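Local structure of cysteine desulfurase (Thermococcus onnurineus, 5B89) at residues B[257-262]-B[281-286]. The protein probably catalyses, with pyridoxal 5'-phosphate as cofactor, the transfer of sulfur from L-cysteine to a sulfur carrier, releasing L-alanine. Sequence-based numbering, arbitrary orientation.
Sequences FEPPLI and PERFEA
F257 and F284 meet in an offset edge-to-face pair where two loops of a class-V aminotransferase-family enzyme, of the PLP-dependent fold type I, come together: loop 257-262 follows strand 245-249, and loop 281-286, with a 3-10 turn at 282-284, precedes helix 291-307. The edge of F257 is turned toward the face of F284, with ring planes at 64° and centroids 5.5 Å apart; F257 CD2 comes to 3.5 Å from F284 CE1. The F284 ring is swung there by a chi1 of -57°, CG opposite the carbonyl carbon, and R283 CB lies over the centre of one of its faces. Both phenylalanine side chains also touch I249 of strand 245-249.

Further apolar contacts follow along the loops. P259 sits at the edge of the F284 ring, its CB 3.8 Å from F284 CD1, and lies obliquely across the R283 chain, P259 CG 4.2 Å from R283 CG; R283 NE is hydrogen-bonded to T278 O. Beyond the prolines, L261 CB and A286 CB pack at 4.0 Å.

Polar linkage between the two backbones runs through one water, which accepts from L261 N and donates to F284 O. Within the turn, F284 N and E285 N donate hydrogen bonds to P281 O and E282 O. A286 O accepts from N105 ND2 of the second subunit, a PLP-pocket residue; with PLP-binding T288 just beyond, this is consistent with a site shared between subunits. Buried R283 O has no polar partner in the model and faces P259 CB at 3.7 Å.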
ATOM      1  N   PHE B 257     -20.000  -5.921   5.788  1.00 18.57           N
ATOM      2  CA  PHE B 257     -18.644  -6.136   5.290  1.00 17.08           C
ATOM      3  C   PHE B 257     -17.669  -6.308   6.415  1.00 16.80           C
ATOM      4  O   PHE B 257     -17.491  -5.338   7.175  1.00 21.77           O
ATOM      5  CB  PHE B 257     -18.284  -4.924   4.447  1.00 18.18           C
ATOM      6  CG  PHE B 257     -16.929  -5.033   3.737  1.00 17.83           C
ATOM      7  CD1 PHE B 257     -16.761  -5.902   2.677  1.00 17.77           C
ATOM      8  CD2 PHE B 257     -15.888  -4.268   4.108  1.00 20.08           C
ATOM      9  CE1 PHE B 257     -15.542  -6.015   2.069  1.00 20.27           C
ATOM     10  CE2 PHE B 257     -14.648  -4.365   3.463  1.00 22.76           C
ATOM     11  CZ  PHE B 257     -14.504  -5.273   2.475  1.00 18.29           C
ATOM     12  N   GLU B 258     -16.976  -7.432   6.524  1.00 15.93           N
ATOM     13  CA  GLU B 258     -16.031  -7.662   7.596  1.00 17.89           C
ATOM     14  C   GLU B 258     -14.673  -7.137   7.243  1.00 18.85           C
ATOM     15  O   GLU B 258     -14.186  -7.442   6.202  1.00 20.28           O
ATOM     16  CB  GLU B 258     -15.933  -9.110   7.848  1.00 21.89           C
ATOM     17  CG  GLU B 258     -15.107  -9.427   9.027  1.00 30.73           C
ATOM     18  CD  GLU B 258     -14.704 -10.876   9.099  1.00 38.93           C
ATOM     19  OE1 GLU B 258     -13.618 -11.041   9.676  1.00 38.55           O
ATOM     20  OE2 GLU B 258     -15.415 -11.795   8.581  1.00 47.27           O
ATOM     21  N   PRO B 259     -14.114  -6.202   8.006  1.00 17.51           N
ATOM     22  CA  PRO B 259     -12.793  -5.683   7.638  1.00 17.91           C
ATOM     23  C   PRO B 259     -11.752  -6.749   7.555  1.00 15.11           C
ATOM     24  O   PRO B 259     -11.451  -7.387   8.595  1.00 15.19           O
ATOM     25  CB  PRO B 259     -12.482  -4.676   8.702  1.00 17.67           C
ATOM     26  CG  PRO B 259     -13.446  -4.879   9.773  1.00 22.23           C
ATOM     27  CD  PRO B 259     -14.647  -5.566   9.260  1.00 18.94           C
ATOM     28  N   PRO B 260     -11.077  -6.982   6.399  1.00 15.29           N
ATOM     29  CA  PRO B 260     -10.107  -8.070   6.377  1.00 16.13           C
ATOM     30  C   PRO B 260      -8.841  -7.757   7.110  1.00 15.98           C
ATOM     31  O   PRO B 260      -8.150  -8.642   7.554  1.00 16.60           O
ATOM     32  CB  PRO B 260      -9.802  -8.199   4.854  1.00 16.78           C
ATOM     33  CG  PRO B 260     -11.094  -7.724   4.257  1.00 16.06           C
ATOM     34  CD  PRO B 260     -11.485  -6.518   5.032  1.00 16.07           C
ATOM     35  N   LEU B 261      -8.472  -6.471   7.143  1.00 12.93           N
ATOM     36  CA  LEU B 261      -7.227  -6.004   7.765  1.00 13.26           C
ATOM     37  C   LEU B 261      -7.589  -5.145   8.968  1.00 13.11           C
ATOM     38  O   LEU B 261      -8.285  -4.094   8.863  1.00 14.51           O
ATOM     39  CB  LEU B 261      -6.350  -5.198   6.811  1.00 15.88           C
ATOM     40  CG  LEU B 261      -6.056  -5.857   5.471  1.00 15.32           C
ATOM     41  CD1 LEU B 261      -5.322  -4.914   4.554  1.00 16.86           C
ATOM     42  CD2 LEU B 261      -5.330  -7.154   5.608  1.00 16.74           C
ATOM     43  N   ILE B 262      -7.116  -5.544  10.175  1.00 10.55           N
ATOM     44  CA  ILE B 262      -7.448  -4.885  11.432  1.00 12.51           C
ATOM     45  C   ILE B 262      -6.245  -4.587  12.271  1.00 13.28           C
ATOM     46  O   ILE B 262      -5.219  -5.263  12.152  1.00 13.87           O
ATOM     47  CB  ILE B 262      -8.495  -5.672  12.247  1.00 12.92           C
ATOM     48  CG1 ILE B 262      -7.970  -7.041  12.623  1.00 14.69           C
ATOM     49  CG2 ILE B 262      -9.846  -5.681  11.492  1.00 14.60           C
ATOM     50  CD1 ILE B 262      -8.943  -7.777  13.590  1.00 15.78           C
ATOM     51  N   PRO B 281     -14.618   5.577   7.711  1.00 14.13           N
ATOM     52  CA  PRO B 281     -13.804   4.637   6.918  1.00 14.49           C
ATOM     53  C   PRO B 281     -12.599   4.069   7.692  1.00 15.52           C
ATOM     54  O   PRO B 281     -12.014   3.086   7.244  1.00 15.61           O
ATOM     55  CB  PRO B 281     -13.272   5.530   5.837  1.00 16.27           C
ATOM     56  CG  PRO B 281     -13.209   6.894   6.431  1.00 15.16           C
ATOM     57  CD  PRO B 281     -14.333   6.979   7.419  1.00 13.93           C
ATOM     58  N   GLU B 282     -12.271   4.611   8.860  1.00 13.44           N
ATOM     59  CA  GLU B 282     -11.098   4.134   9.642  1.00 15.09           C
ATOM     60  C   GLU B 282     -11.236   2.723  10.054  1.00 14.19           C
ATOM     61  O   GLU B 282     -10.182   2.027  10.230  1.00 14.55           O
ATOM     62  CB  GLU B 282     -10.912   5.013  10.877  1.00 17.96           C
ATOM     63  CG  GLU B 282     -10.439   6.396  10.574  1.00 23.51           C
ATOM     64  CD  GLU B 282     -11.556   7.366  10.116  1.00 31.69           C
ATOM     65  OE1 GLU B 282     -12.776   7.012  10.222  1.00 28.56           O
ATOM     66  OE2 GLU B 282     -11.211   8.497   9.673  1.00 51.98           O
ATOM     67  N   ARG B 283     -12.447   2.130  10.195  1.00 13.45           N
ATOM     68  CA  ARG B 283     -12.655   0.742  10.491  1.00 15.16           C
ATOM     69  C   ARG B 283     -11.885  -0.170   9.524  1.00 13.38           C
ATOM     70  O   ARG B 283     -11.571  -1.295   9.861  1.00 14.68           O
ATOM     71  CB  ARG B 283     -14.184   0.397  10.403  1.00 17.18           C
ATOM     72  CG  ARG B 283     -14.558  -0.997  10.736  1.00 18.05           C
ATOM     73  CD  ARG B 283     -16.057  -1.334  10.543  1.00 22.66           C
ATOM     74  NE  ARG B 283     -16.842  -0.561  11.440  1.00 25.47           N
ATOM     75  CZ  ARG B 283     -18.189  -0.553  11.381  1.00 29.62           C
ATOM     76  NH1 ARG B 283     -18.813  -1.232  10.413  1.00 30.76           N
ATOM     77  NH2 ARG B 283     -18.893   0.150  12.261  1.00 28.95           N
ATOM     78  N   PHE B 284     -11.709   0.322   8.288  1.00 13.20           N
ATOM     79  CA  PHE B 284     -11.150  -0.492   7.188  1.00 14.53           C
ATOM     80  C   PHE B 284      -9.681  -0.250   6.931  1.00 15.85           C
ATOM     81  O   PHE B 284      -9.134  -0.958   6.056  1.00 17.68           O
ATOM     82  CB  PHE B 284     -12.048  -0.263   5.947  1.00 15.35           C
ATOM     83  CG  PHE B 284     -13.486  -0.608   6.191  1.00 16.71           C
ATOM     84  CD1 PHE B 284     -13.820  -1.835   6.579  1.00 19.29           C
ATOM     85  CD2 PHE B 284     -14.471   0.309   6.033  1.00 15.62           C
ATOM     86  CE1 PHE B 284     -15.152  -2.154   6.838  1.00 21.00           C
ATOM     87  CE2 PHE B 284     -15.832  -0.034   6.231  1.00 17.41           C
ATOM     88  CZ  PHE B 284     -16.137  -1.252   6.661  1.00 19.22           C
ATOM     89  N   GLU B 285      -9.069   0.735   7.591  1.00 13.62           N
ATOM     90  CA  GLU B 285      -7.742   1.164   7.263  1.00 13.47           C
ATOM     91  C   GLU B 285      -6.767   0.817   8.413  1.00 12.40           C
ATOM     92  O   GLU B 285      -6.662   1.592   9.355  1.00 15.97           O
ATOM     93  CB  GLU B 285      -7.707   2.638   6.968  1.00 14.95           C
ATOM     94  CG  GLU B 285      -8.471   3.011   5.733  1.00 15.40           C
ATOM     95  CD  GLU B 285      -8.328   4.465   5.322  1.00 15.61           C
ATOM     96  OE1 GLU B 285      -7.864   5.432   6.072  1.00 15.74           O
ATOM     97  OE2 GLU B 285      -8.718   4.755   4.151  1.00 12.34           O
ATOM     98  N   ALA B 286      -6.086  -0.307   8.262  1.00 12.45           N
ATOM     99  CA  ALA B 286      -5.226  -0.782   9.329  1.00 11.93           C
ATOM    100  C   ALA B 286      -3.812  -0.209   9.183  1.00 11.91           C
ATOM    101  O   ALA B 286      -3.252  -0.288   8.083  1.00 13.42           O
ATOM    102  CB  ALA B 286      -5.193  -2.281   9.274  1.00 12.76           C
TER
HETATM  103  O   HOH W   1      -9.862  -3.805   6.537  1.00 16.79           O